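Local coordinates for protein catechol 2,3-dioxygenase (Rhodococcus sp., PDB 2WL9) that probably catalyses the iron-dependent extradiol ring cleavage of catechols with dioxygen, a step in the breakdown of aromatic hydrocarbons, at residues C[147-152]-C[261-266]; C[209-214]-C[292-297]; C[242-247]-C[251-256]; C[267-272]-C[276-281]. One frame throughout, in Å; residues are numbered along the deposited sequence. Where two conformers were deposited one is given.

In the fold
Three of the four contacts meet at one iron ion in the vicinal oxygen chelate fold. Interaction 1 supplies His-149 and Glu-263 as ligands, and interaction 2 supplies His-212. Their centres lie about 10 Å apart, and Glu-263 N and Leu-213 O, 2.7 Å apart, probably form a hydrogen bond between neighbouring strands. Interaction 3 is a hairpin about 8 Å from interaction 1, centre to centre. It brings Tyr-253 to the metal, and Thr-251 OG1 lies 2.8 Å from Glu-263 OE2. Interaction 4 is farther out, in the loop after strand 261-266. It reaches interaction 3 through Arg-269 NE, 2.9 Å from Asn-246 O, but the side chain of Tyr-278 is about 12 Å from the iron.

Interaction 1: C[147-152]-C[261-266]. With FE (Fe (III) ion), chain K.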
loop_
_atom_site.group_PDB
_atom_site.type_symbol
_atom_site.label_atom_id
_atom_site.label_comp_id
_atom_site.label_asym_id
_atom_site.label_seq_id
_atom_site.Cartn_x
_atom_site.Cartn_y
_atom_site.Cartn_z
ATOM N N LEU C 147 22.046 -13.572 15.782
ATOM C CA LEU C 147 22.427 -12.621 16.836
ATOM C C LEU C 147 23.194 -11.397 16.337
ATOM O O LEU C 147 23.194 -10.366 16.997
ATOM C CB LEU C 147 23.188 -13.306 17.985
ATOM C CG LEU C 147 24.671 -13.640 17.838
ATOM C CD1 LEU C 147 25.372 -13.637 19.197
ATOM C CD2 LEU C 147 24.805 -14.993 17.182
ATOM N N GLY C 148 23.839 -11.520 15.181
ATOM C CA GLY C 148 24.709 -10.472 14.650
ATOM C C GLY C 148 25.722 -11.112 13.722
ATOM O O GLY C 148 25.395 -12.069 13.028
ATOM N N HIS C 149 26.949 -10.594 13.701
ATOM C CA HIS C 149 28.029 -11.235 12.949
ATOM C C HIS C 149 29.341 -11.269 13.703
ATOM O O HIS C 149 29.520 -10.536 14.672
ATOM C CB HIS C 149 28.217 -10.606 11.566
ATOM C CG HIS C 149 28.856 -9.254 11.577
ATOM N ND1 HIS C 149 28.192 -8.118 11.169
ATOM C CD2 HIS C 149 30.111 -8.858 11.905
ATOM C CE1 HIS C 149 29.004 -7.079 11.259
ATOM N NE2 HIS C 149 30.174 -7.502 11.706
ATOM N N ILE C 150 30.262 -12.100 13.227
ATOM C CA ILE C 150 31.541 -12.323 13.892
ATOM C C ILE C 150 32.700 -12.395 12.907
ATOM O O ILE C 150 32.563 -12.936 11.802
ATOM C CB ILE C 150 31.530 -13.634 14.731
ATOM C CG1 ILE C 150 31.128 -14.839 13.860
ATOM C CG2 ILE C 150 30.627 -13.470 15.964
ATOM C CD1 ILE C 150 31.122 -16.184 14.580
ATOM N N ILE C 151 33.841 -11.852 13.319
ATOM C CA ILE C 151 35.094 -12.087 12.611
ATOM C C ILE C 151 35.930 -13.083 13.406
ATOM O O ILE C 151 36.228 -12.859 14.590
ATOM C CB ILE C 151 35.878 -10.788 12.341
ATOM C CG1 ILE C 151 35.203 -10.004 11.215
ATOM C CG2 ILE C 151 37.339 -11.102 11.977
ATOM C CD1 ILE C 151 36.010 -8.825 10.677
ATOM N N ILE C 152 36.286 -14.184 12.749
ATOM C CA ILE C 152 36.975 -15.295 13.408
ATOM C C ILE C 152 38.288 -15.655 12.712
ATOM O O ILE C 152 38.495 -15.314 11.546
ATOM C CB ILE C 152 36.060 -16.541 13.556
ATOM C CG1 ILE C 152 35.559 -17.035 12.189
ATOM C CG2 ILE C 152 34.891 -16.238 14.515
ATOM C CD1 ILE C 152 34.806 -18.359 12.246
ATOM N N LEU C 261 36.588 -7.501 20.999
ATOM C CA LEU C 261 35.720 -6.377 20.632
ATOM C C LEU C 261 34.254 -6.712 20.406
ATOM O O LEU C 261 33.923 -7.729 19.809
ATOM C CB LEU C 261 36.253 -5.681 19.377
ATOM C CG LEU C 261 37.652 -5.071 19.423
ATOM C CD1 LEU C 261 38.002 -4.563 18.045
ATOM C CD2 LEU C 261 37.692 -3.942 20.422
ATOM N N TRP C 262 33.383 -5.830 20.886
ATOM C CA TRP C 262 31.989 -5.816 20.455
ATOM C C TRP C 262 31.729 -4.567 19.618
ATOM O O TRP C 262 32.285 -3.500 19.889
ATOM C CB TRP C 262 31.040 -5.872 21.652
ATOM C CG TRP C 262 30.780 -7.259 22.151
ATOM C CD1 TRP C 262 31.558 -8.367 21.947
ATOM C CD2 TRP C 262 29.682 -7.685 22.970
ATOM N NE1 TRP C 262 31.001 -9.458 22.570
ATOM C CE2 TRP C 262 29.853 -9.066 23.210
ATOM C CE3 TRP C 262 28.569 -7.031 23.522
ATOM C CZ2 TRP C 262 28.952 -9.813 23.979
ATOM C CZ3 TRP C 262 27.669 -7.778 24.295
ATOM C CH2 TRP C 262 27.867 -9.155 24.508
ATOM N N GLU C 263 30.877 -4.719 18.611
ATOM C CA GLU C 263 30.581 -3.661 17.668
ATOM C C GLU C 263 29.074 -3.368 17.672
ATOM O O GLU C 263 28.337 -3.920 16.861
ATOM C CB GLU C 263 31.074 -4.069 16.271
ATOM C CG GLU C 263 30.953 -2.995 15.187
ATOM C CD GLU C 263 30.903 -3.581 13.776
ATOM O OE1 GLU C 263 31.137 -4.799 13.609
ATOM O OE2 GLU C 263 30.646 -2.823 12.826
ATOM N N PRO C 264 28.612 -2.507 18.602
ATOM C CA PRO C 264 27.210 -2.097 18.611
ATOM C C PRO C 264 26.892 -1.295 17.354
ATOM O O PRO C 264 27.691 -0.454 16.942
ATOM C CB PRO C 264 27.114 -1.198 19.848
ATOM C CG PRO C 264 28.264 -1.607 20.701
ATOM C CD PRO C 264 29.349 -1.928 19.739
ATOM N N GLY C 265 25.740 -1.556 16.755
ATOM C CA GLY C 265 25.390 -0.906 15.494
ATOM C C GLY C 265 23.913 -0.672 15.272
ATOM O O GLY C 265 23.079 -1.056 16.099
ATOM N N TRP C 266 23.610 -0.022 14.150
ATOM C CA TRP C 266 22.253 0.329 13.747
ATOM C C TRP C 266 22.197 0.546 12.236
ATOM O O TRP C 266 23.148 1.057 11.643
ATOM C CB TRP C 266 21.787 1.610 14.445
ATOM C CG TRP C 266 20.472 2.123 13.917
ATOM C CD1 TRP C 266 19.231 1.723 14.301
ATOM C CD2 TRP C 266 20.279 3.112 12.894
ATOM N NE1 TRP C 266 18.267 2.404 13.586
ATOM C CE2 TRP C 266 18.884 3.262 12.716
ATOM C CE3 TRP C 266 21.150 3.881 12.105
ATOM C CZ2 TRP C 266 18.335 4.154 11.789
ATOM C CZ3 TRP C 266 20.604 4.769 11.178
ATOM C CH2 TRP C 266 19.210 4.897 11.028
HETATM FE FE FE K . 31.865 -5.887 11.709
#
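His-149 and Glu-263 are two ligands of the iron in a facial triad of two histidines and one carboxylate, the metal site of extradiol dioxygenases. His-149 NE2 binds the iron at 2.3 Å. Glu-263 OE1 binds it at 2.3 Å as well. The angle NE2-Fe-OE1 is about 96°, so the two ligands are cis. The second carboxylate oxygen, Glu-263 OE2, stays 3.5 Å from the iron, and the carboxylate is therefore monodentate. The ligand atoms His-149 NE2 and Glu-263 OE1 are 3.4 Å apart. There is no hydrogen bond between them; the metal holds them together. The imidazole and carboxylate planes are turned 68° from each other. One side chain from each strand makes the contact, spanning a distance of 9.3 Å between the CA atoms of His-149 and Glu-263. Glu-263 reaches the iron with CG anti to the backbone N (chi1 -174°) and an extended chain beyond. Thr-251 hydrogen-bonds to OE2 and should limit rotation of the carboxylate. Both residues are buried. His-212 completes the triad from the strand between the two. Strand 210-217 pairs antiparallel with strand 149-152 and parallel with strand 261-266. On its other edge strand 149-152 runs parallel to strand 199-201, while strand 261-266 is flanked by strand 250-255.

Interaction 2: C[209-214]-C[292-297]. With FE (Fe (III) ion), chain K.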
loop_
_atom_site.group_PDB
_atom_site.type_symbol
_atom_site.label_atom_id
_atom_site.label_comp_id
_atom_site.label_asym_id
_atom_site.label_seq_id
_atom_site.Cartn_x
_atom_site.Cartn_y
_atom_site.Cartn_z
ATOM N N ARG C 209 40.454 -16.614 19.040
ATOM C CA ARG C 209 39.575 -17.233 18.040
ATOM C C ARG C 209 38.648 -16.215 17.388
ATOM O O ARG C 209 38.233 -16.389 16.242
ATOM C CB ARG C 209 38.716 -18.332 18.664
ATOM C CG ARG C 209 39.414 -19.662 18.859
ATOM C CD ARG C 209 38.465 -20.649 19.521
ATOM N NE ARG C 209 39.075 -21.971 19.658
ATOM C CZ ARG C 209 38.755 -22.855 20.596
ATOM N NH1 ARG C 209 37.828 -22.565 21.504
ATOM N NH2 ARG C 209 39.371 -24.032 20.631
ATOM N N ILE C 210 38.317 -15.168 18.138
ATOM C CA ILE C 210 37.339 -14.167 17.704
ATOM C C ILE C 210 37.936 -12.759 17.783
ATOM O O ILE C 210 38.654 -12.426 18.739
ATOM C CB ILE C 210 36.012 -14.300 18.529
ATOM C CG1 ILE C 210 34.909 -13.360 18.021
ATOM C CG2 ILE C 210 36.261 -14.109 20.031
ATOM C CD1 ILE C 210 33.487 -13.865 18.332
ATOM N N ASN C 211 37.670 -11.950 16.760
ATOM C CA ASN C 211 38.081 -10.555 16.775
ATOM C C ASN C 211 36.964 -9.668 17.304
ATOM O O ASN C 211 37.175 -8.882 18.227
ATOM C CB ASN C 211 38.517 -10.080 15.392
ATOM C CG ASN C 211 38.793 -8.591 15.361
ATOM O OD1 ASN C 211 39.788 -8.115 15.916
ATOM N ND2 ASN C 211 37.907 -7.845 14.722
ATOM N N HIS C 212 35.781 -9.790 16.714
ATOM C CA HIS C 212 34.633 -9.036 17.195
ATOM C C HIS C 212 33.297 -9.728 16.969
ATOM O O HIS C 212 33.184 -10.647 16.166
ATOM C CB HIS C 212 34.622 -7.600 16.630
ATOM C CG HIS C 212 34.091 -7.486 15.234
ATOM N ND1 HIS C 212 34.897 -7.571 14.121
ATOM C CD2 HIS C 212 32.840 -7.255 14.775
ATOM C CE1 HIS C 212 34.160 -7.415 13.034
ATOM N NE2 HIS C 212 32.907 -7.232 13.403
ATOM N N LEU C 213 32.313 -9.235 17.676
ATOM C CA LEU C 213 30.922 -9.526 17.515
ATOM C C LEU C 213 30.194 -8.214 17.309
ATOM O O LEU C 213 30.378 -7.305 18.032
ATOM C CB LEU C 213 30.335 -10.223 18.716
ATOM C CG LEU C 213 28.828 -10.298 18.873
ATOM C CD1 LEU C 213 28.205 -11.081 17.797
ATOM C CD2 LEU C 213 28.451 -10.798 20.191
ATOM N N MET C 214 29.353 -8.186 16.300
ATOM C CA MET C 214 28.506 -7.060 16.011
ATOM C C MET C 214 27.068 -7.397 16.405
ATOM O O MET C 214 26.608 -8.411 16.102
ATOM C CB MET C 214 28.551 -6.765 14.547
ATOM C CG MET C 214 27.790 -5.663 14.130
ATOM S SD MET C 214 26.011 -5.799 13.957
ATOM C CE MET C 214 25.604 -4.344 13.298
ATOM N N TYR C 292 43.798 -4.051 19.234
ATOM C CA TYR C 292 42.700 -5.020 19.246
ATOM C C TYR C 292 42.522 -5.723 17.896
ATOM O O TYR C 292 41.491 -6.355 17.645
ATOM C CB TYR C 292 41.391 -4.353 19.692
ATOM C CG TYR C 292 41.353 -3.950 21.154
ATOM C CD1 TYR C 292 41.897 -2.735 21.581
ATOM C CD2 TYR C 292 40.768 -4.778 22.107
ATOM C CE1 TYR C 292 41.859 -2.358 22.922
ATOM C CE2 TYR C 292 40.724 -4.412 23.450
ATOM C CZ TYR C 292 41.271 -3.205 23.851
ATOM O OH TYR C 292 41.230 -2.847 25.178
ATOM N N GLY C 293 43.535 -5.608 17.036
ATOM C CA GLY C 293 43.570 -6.326 15.759
ATOM C C GLY C 293 42.884 -5.620 14.600
ATOM O O GLY C 293 42.749 -6.188 13.519
ATOM N N LEU C 294 42.467 -4.392 14.794
ATOM C CA LEU C 294 41.796 -3.585 13.792
ATOM C C LEU C 294 42.483 -2.241 13.696
ATOM O O LEU C 294 41.857 -1.227 13.660
ATOM C CB LEU C 294 40.322 -3.392 14.113
ATOM C CG LEU C 294 39.366 -4.572 13.971
ATOM C CD1 LEU C 294 38.029 -4.281 14.512
ATOM C CD2 LEU C 294 39.209 -5.062 12.586
ATOM N N ASP C 295 43.792 -2.249 13.637
ATOM C CA ASP C 295 44.563 -1.034 13.590
ATOM C C ASP C 295 44.775 -0.536 12.176
ATOM O O ASP C 295 45.476 0.409 11.931
ATOM C CB ASP C 295 45.836 -1.176 14.374
ATOM C CG ASP C 295 45.582 -1.189 15.818
ATOM O OD1 ASP C 295 44.620 -0.583 16.200
ATOM O OD2 ASP C 295 46.302 -1.804 16.547
ATOM N N ILE C 296 44.182 -1.227 11.241
ATOM C CA ILE C 296 44.284 -0.887 9.855
ATOM C C ILE C 296 43.611 0.467 9.473
ATOM O O ILE C 296 42.668 0.877 10.096
ATOM C CB ILE C 296 43.892 -2.134 9.018
ATOM C CG1 ILE C 296 43.876 -1.842 7.557
ATOM C CG2 ILE C 296 42.659 -2.818 9.506
ATOM C CD1 ILE C 296 45.150 -2.155 6.939
ATOM N N PRO C 297 44.135 1.189 8.499
ATOM C CA PRO C 297 43.534 2.469 8.128
ATOM C C PRO C 297 42.380 2.190 7.193
ATOM O O PRO C 297 42.568 1.756 6.122
ATOM C CB PRO C 297 44.674 3.191 7.384
ATOM C CG PRO C 297 45.661 2.205 7.129
ATOM C CD PRO C 297 45.562 1.185 8.205
HETATM FE FE FE K . 31.865 -5.887 11.709
HETATM O O HOH W 1 39.715 -7.992 19.243
#
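Asn-211 and Gly-293 bring the backbones closest, with their CA atoms 7.0 Å apart, where the strand that carries His-212 turns a corner and faces an irregular segment near the C-terminal end. Water 1 spans the gap. It lies 2.9 Å from Asn-211 O and 2.9 Å from Tyr-292 O, and can donate to either carbonyl, although more acceptors surround it than it has protons. The chain passes Gly-293 with a positive phi of 87°, and this turns it from Tyr-292 toward Leu-294. Asn-211 is buried and carries most of the side-chain contact. Its CG lies 4.2 Å from Tyr-292 O. The amide is probably turned over in the model, so the identity of its two outer atoms is doubtful. One of them, whichever it is, packs on the forked end of Leu-294. This is a polar group set on an aliphatic branch. Leu-294 extends that packing to the Tyr-253 ring and to Leu-261. Tyr-292 directs its ring elsewhere, and its OH is hydrogen-bonded to Asp-236. Next along the strand, His-212 binds the iron through NE2 at 2.4 Å. With CG set between the backbone N and the carbonyl carbon (chi1 80°), its ring is directed at the metal. The Tyr-253 ring meets it edge-to-face. The late loop thus packs beside the second histidine of the facial triad, in the C-terminal, metal-binding domain of the vicinal oxygen chelate type.

Interaction 3: C[242-247]-C[251-256]; sequences GKHSND and TFYCAN
Gly-242 and Thr-251 form the antiparallel hydrogen-bonded pair of a beta hairpin made by strands 242-243 and 250-255. This is one tight part of the contact. Thr-251 N donates to Gly-242 O at 3.0 Å, nearly straight. The return bond, Gly-242 N to Thr-251 O, is 2.9 Å long, but the oxygen is less surely placed. The other tight part is His-244 against Tyr-253. Their side chains approach from opposite directions and meet rim to rim, with ring planes 79° apart. Tyr-253 has CG anti to the carbonyl carbon (chi1 -70°), which sends its ring toward His-244. His-244 NE2 and Tyr-253 OH share a hydrogen bond of 2.7 Å, and either may donate. The bond is bent, at 138°, and NE2 lies at the edge of the tyrosine ring, in its plane. Beyond this the hairpin opens out. The His-244 residue is partly exposed, and the Asp-247 side chain comes no nearer than 5.3 Å to residues 251-256. Ser-245 and Asn-246 turn to other partners, including Arg-280, Glu-174 and Arg-269. His-244 ND1 has a weak hydrogen bond to Asp-281. Tyr-253 belongs to the iron site, and its OH, while bonded to His-244 NE2, lies 2.8 Å from the metal.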
loop_
_atom_site.group_PDB
_atom_site.type_symbol
_atom_site.label_atom_id
_atom_site.label_comp_id
_atom_site.label_asym_id
_atom_site.label_seq_id
_atom_site.Cartn_x
_atom_site.Cartn_y
_atom_site.Cartn_z
ATOM N N GLY C 242 31.169 5.157 12.781
ATOM C CA GLY C 242 31.275 5.335 11.339
ATOM C C GLY C 242 30.495 4.302 10.550
ATOM O O GLY C 242 29.590 3.639 11.078
ATOM N N LYS C 243 30.849 4.170 9.274
ATOM C CA LYS C 243 30.159 3.264 8.368
ATOM C C LYS C 243 31.120 2.565 7.425
ATOM O O LYS C 243 31.883 3.218 6.709
ATOM C CB LYS C 243 29.133 4.016 7.520
ATOM C CG LYS C 243 27.834 4.313 8.205
ATOM C CD LYS C 243 26.770 4.566 7.162
ATOM C CE LYS C 243 25.455 4.958 7.791
ATOM N NZ LYS C 243 24.555 5.514 6.752
ATOM N N HIS C 244 31.064 1.237 7.423
ATOM C CA HIS C 244 31.736 0.439 6.408
ATOM C C HIS C 244 30.951 0.560 5.102
ATOM O O HIS C 244 29.730 0.737 5.122
ATOM C CB HIS C 244 31.792 -1.030 6.830
ATOM C CG HIS C 244 32.518 -1.272 8.115
ATOM N ND1 HIS C 244 33.868 -1.035 8.265
ATOM C CD2 HIS C 244 32.087 -1.760 9.303
ATOM C CE1 HIS C 244 34.233 -1.345 9.496
ATOM N NE2 HIS C 244 33.172 -1.790 10.145
ATOM N N SER C 245 31.645 0.460 3.969
ATOM C CA SER C 245 30.973 0.537 2.670
ATOM C C SER C 245 30.139 -0.705 2.353
ATOM O O SER C 245 29.212 -0.643 1.534
ATOM C CB SER C 245 31.973 0.815 1.546
ATOM O OG SER C 245 32.614 2.057 1.745
ATOM N N ASN C 246 30.448 -1.827 3.001
ATOM C CA ASN C 246 29.719 -3.057 2.713
ATOM C C ASN C 246 28.341 -3.166 3.374
ATOM O O ASN C 246 27.337 -3.312 2.673
ATOM C CB ASN C 246 30.587 -4.326 2.884
ATOM C CG ASN C 246 31.106 -4.540 4.312
ATOM O OD1 ASN C 246 31.046 -3.663 5.167
ATOM N ND2 ASN C 246 31.631 -5.739 4.560
ATOM N N ASP C 247 28.274 -3.087 4.701
ATOM C CA ASP C 247 26.979 -3.209 5.368
ATOM C C ASP C 247 26.261 -1.869 5.497
ATOM O O ASP C 247 25.057 -1.841 5.742
ATOM C CB ASP C 247 27.086 -3.918 6.729
ATOM C CG ASP C 247 28.110 -3.287 7.662
ATOM O OD1 ASP C 247 28.527 -2.127 7.443
ATOM O OD2 ASP C 247 28.495 -3.968 8.640
ATOM N N THR C 251 28.147 2.141 13.189
ATOM C CA THR C 251 28.695 1.304 14.268
ATOM C C THR C 251 29.963 1.873 14.889
ATOM O O THR C 251 30.653 2.677 14.276
ATOM C CB THR C 251 29.062 -0.126 13.777
ATOM O OG1 THR C 251 30.318 -0.096 13.079
ATOM C CG2 THR C 251 27.988 -0.747 12.880
ATOM N N PHE C 252 30.266 1.444 16.113
ATOM C CA PHE C 252 31.585 1.661 16.691
ATOM C C PHE C 252 32.112 0.333 17.240
ATOM O O PHE C 252 31.345 -0.618 17.390
ATOM C CB PHE C 252 31.570 2.779 17.747
ATOM C CG PHE C 252 30.823 2.438 19.000
ATOM C CD1 PHE C 252 31.514 2.045 20.144
ATOM C CD2 PHE C 252 29.434 2.528 19.055
ATOM C CE1 PHE C 252 30.834 1.738 21.313
ATOM C CE2 PHE C 252 28.748 2.220 20.226
ATOM C CZ PHE C 252 29.453 1.824 21.357
ATOM N N TYR C 253 33.415 0.267 17.501
ATOM C CA TYR C 253 34.055 -0.940 18.022
ATOM C C TYR C 253 34.686 -0.637 19.375
ATOM O O TYR C 253 35.525 0.264 19.475
ATOM C CB TYR C 253 35.161 -1.412 17.074
ATOM C CG TYR C 253 34.714 -1.989 15.746
ATOM C CD1 TYR C 253 34.804 -3.359 15.505
ATOM C CD2 TYR C 253 34.245 -1.167 14.718
ATOM C CE1 TYR C 253 34.420 -3.909 14.282
ATOM C CE2 TYR C 253 33.857 -1.707 13.482
ATOM C CZ TYR C 253 33.954 -3.085 13.273
ATOM O OH TYR C 253 33.576 -3.656 12.070
ATOM N N CYS C 254 34.306 -1.399 20.401
ATOM C CA CYS C 254 34.792 -1.174 21.763
ATOM C C CYS C 254 35.197 -2.473 22.460
ATOM O O CYS C 254 34.741 -3.551 22.081
ATOM C CB CYS C 254 33.750 -0.420 22.600
ATOM S SG CYS C 254 32.223 -1.330 22.995
ATOM N N ALA C 255 36.049 -2.354 23.478
ATOM C CA ALA C 255 36.538 -3.510 24.243
ATOM C C ALA C 255 35.457 -4.147 25.106
ATOM O O ALA C 255 34.604 -3.458 25.659
ATOM C CB ALA C 255 37.721 -3.109 25.118
ATOM N N ASN C 256 35.506 -5.469 25.225
ATOM C CA ASN C 256 34.665 -6.181 26.187
ATOM C C ASN C 256 35.502 -6.724 27.370
ATOM O O ASN C 256 36.724 -6.568 27.377
ATOM C CB ASN C 256 33.808 -7.257 25.489
ATOM C CG ASN C 256 34.629 -8.357 24.836
ATOM O OD1 ASN C 256 35.594 -8.872 25.404
ATOM N ND2 ASN C 256 34.221 -8.745 23.638
#

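Interaction 4: C[267-272]-C[276-281]; sequences GSRPAP and EHYLRD
Glu-276 meets Arg-269 and Pro-272 of the segment 267-272 within one long loop after strand 261-266. Its OE1 takes a weak hydrogen bond from Arg-269 NH2, 3.4 Å long with an N-H...O angle of 156°, as part of a salt bridge. Arg-269 spans the gap with CG between the backbone N and the carbonyl carbon (chi1 78°) and the chain extended to NE, and the guanidinium offers its edge. Pro-272 packs beside the same carboxylate, with CG 4.0 Å from Glu-276 CD. The other oxygen, OE2, forms a salt bridge with Arg-47 of a neighbouring subunit. His-277 turns to that subunit too, and its ND1 is hydrogen-bonded to Gly-121 there. Tyr-278 comes back to the contact. Its OH donates to Glu-276 OE1 at 2.6 Å, on the anti side and 23° out of the carboxylate plane. Tyr-278 OH is also 3.0 Å from Arg-269 NH2, but the angle is too poor for a hydrogen bond. Past Leu-279, Arg-280 NE donates to Asp-281 O at 2.7 Å. The stronger bond of Arg-269 is from NE to Asn-246 O. Glu-276 OE1 is thus held by the short bond from the phenol and more weakly by the guanidinium, while OE2 faces a second arginine, a setting that would probably keep the carboxylate ionised at this subunit boundary.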
loop_
_atom_site.group_PDB
_atom_site.type_symbol
_atom_site.label_atom_id
_atom_site.label_comp_id
_atom_site.label_asym_id
_atom_site.label_seq_id
_atom_site.Cartn_x
_atom_site.Cartn_y
_atom_site.Cartn_z
ATOM N N GLY C 267 21.074 0.162 11.630
ATOM C CA GLY C 267 20.806 0.459 10.221
ATOM C C GLY C 267 21.585 -0.361 9.209
ATOM O O GLY C 267 21.912 0.142 8.127
ATOM N N SER C 268 21.883 -1.617 9.546
ATOM C CA SER C 268 22.585 -2.498 8.616
ATOM C C SER C 268 21.702 -2.817 7.413
ATOM O O SER C 268 20.524 -3.155 7.561
ATOM C CB SER C 268 23.038 -3.788 9.303
ATOM O OG SER C 268 24.056 -4.429 8.549
ATOM N N ARG C 269 22.270 -2.686 6.216
ATOM C CA ARG C 269 21.531 -2.989 4.988
ATOM C C ARG C 269 21.634 -4.480 4.657
ATOM O O ARG C 269 22.557 -5.158 5.125
ATOM C CB ARG C 269 22.041 -2.143 3.813
ATOM C CG ARG C 269 23.351 -2.626 3.203
ATOM C CD ARG C 269 23.681 -1.854 1.927
ATOM N NE ARG C 269 24.937 -2.309 1.338
ATOM C CZ ARG C 269 25.227 -2.249 0.039
ATOM N NH1 ARG C 269 24.344 -1.760 -0.824
ATOM N NH2 ARG C 269 26.398 -2.695 -0.398
ATOM N N PRO C 270 20.698 -4.999 3.839
ATOM C CA PRO C 270 20.820 -6.396 3.427
ATOM C C PRO C 270 22.020 -6.620 2.502
ATOM O O PRO C 270 22.473 -5.684 1.839
ATOM C CB PRO C 270 19.510 -6.653 2.664
ATOM C CG PRO C 270 18.573 -5.601 3.142
ATOM C CD PRO C 270 19.431 -4.401 3.379
ATOM N N ALA C 271 22.528 -7.849 2.458
ATOM C CA ALA C 271 23.590 -8.198 1.516
ATOM C C ALA C 271 23.101 -7.968 0.086
ATOM O O ALA C 271 21.986 -8.377 -0.251
ATOM C CB ALA C 271 24.015 -9.655 1.701
ATOM N N PRO C 272 23.928 -7.312 -0.760
ATOM C CA PRO C 272 23.554 -7.141 -2.166
ATOM C C PRO C 272 23.358 -8.503 -2.818
ATOM O O PRO C 272 24.038 -9.467 -2.447
ATOM C CB PRO C 272 24.771 -6.440 -2.778
ATOM C CG PRO C 272 25.497 -5.830 -1.620
ATOM C CD PRO C 272 25.271 -6.770 -0.482
ATOM N N GLU C 276 30.020 -7.541 -4.531
ATOM C CA GLU C 276 30.628 -6.218 -4.710
ATOM C C GLU C 276 31.908 -6.164 -3.884
ATOM O O GLU C 276 32.051 -6.908 -2.914
ATOM C CB GLU C 276 29.686 -5.118 -4.195
ATOM C CG GLU C 276 28.474 -4.791 -5.064
ATOM C CD GLU C 276 27.534 -3.758 -4.432
ATOM O OE1 GLU C 276 27.895 -3.119 -3.418
ATOM O OE2 GLU C 276 26.424 -3.568 -4.964
ATOM N N HIS C 277 32.833 -5.279 -4.241
ATOM C CA HIS C 277 33.974 -5.019 -3.359
ATOM C C HIS C 277 34.311 -3.529 -3.245
ATOM O O HIS C 277 33.874 -2.717 -4.064
ATOM C CB HIS C 277 35.206 -5.884 -3.716
ATOM C CG HIS C 277 36.052 -5.330 -4.822
ATOM N ND1 HIS C 277 35.810 -5.597 -6.153
ATOM C CD2 HIS C 277 37.154 -4.546 -4.791
ATOM C CE1 HIS C 277 36.721 -4.994 -6.895
ATOM N NE2 HIS C 277 37.544 -4.342 -6.094
ATOM N N TYR C 278 35.075 -3.185 -2.209
ATOM C CA TYR C 278 35.328 -1.792 -1.853
ATOM C C TYR C 278 36.799 -1.594 -1.525
ATOM O O TYR C 278 37.514 -2.563 -1.265
ATOM C CB TYR C 278 34.446 -1.392 -0.661
ATOM C CG TYR C 278 33.032 -1.920 -0.787
ATOM C CD1 TYR C 278 32.654 -3.111 -0.173
ATOM C CD2 TYR C 278 32.078 -1.242 -1.550
ATOM C CE1 TYR C 278 31.365 -3.616 -0.311
ATOM C CE2 TYR C 278 30.775 -1.736 -1.681
ATOM C CZ TYR C 278 30.431 -2.926 -1.057
ATOM O OH TYR C 278 29.155 -3.428 -1.185
ATOM N N LEU C 279 37.253 -0.346 -1.547
ATOM C CA LEU C 279 38.647 -0.066 -1.203
ATOM C C LEU C 279 38.765 0.684 0.117
ATOM O O LEU C 279 39.857 0.774 0.696
ATOM C CB LEU C 279 39.358 0.682 -2.331
ATOM C CG LEU C 279 39.424 0.047 -3.721
ATOM C CD1 LEU C 279 40.241 0.948 -4.624
ATOM C CD2 LEU C 279 40.014 -1.365 -3.699
ATOM N N ARG C 280 37.633 1.193 0.601
ATOM C CA ARG C 280 37.588 1.957 1.850
ATOM C C ARG C 280 36.177 2.042 2.436
ATOM O O ARG C 280 35.214 1.604 1.809
ATOM C CB ARG C 280 38.168 3.365 1.654
ATOM C CG ARG C 280 37.373 4.263 0.714
ATOM C CD ARG C 280 37.736 5.718 0.933
ATOM N NE ARG C 280 36.861 6.339 1.926
ATOM C CZ ARG C 280 36.963 7.598 2.345
ATOM N NH1 ARG C 280 37.929 8.384 1.880
ATOM N NH2 ARG C 280 36.100 8.068 3.238
ATOM N N ASP C 281 36.088 2.610 3.641
ATOM C CA ASP C 281 34.837 2.852 4.362
ATOM C C ASP C 281 34.224 4.194 3.945
ATOM O O ASP C 281 34.879 5.005 3.283
ATOM C CB ASP C 281 35.114 2.902 5.867
ATOM C CG ASP C 281 35.252 1.525 6.504
ATOM O OD1 ASP C 281 35.218 0.493 5.797
ATOM O OD2 ASP C 281 35.379 1.494 7.747
#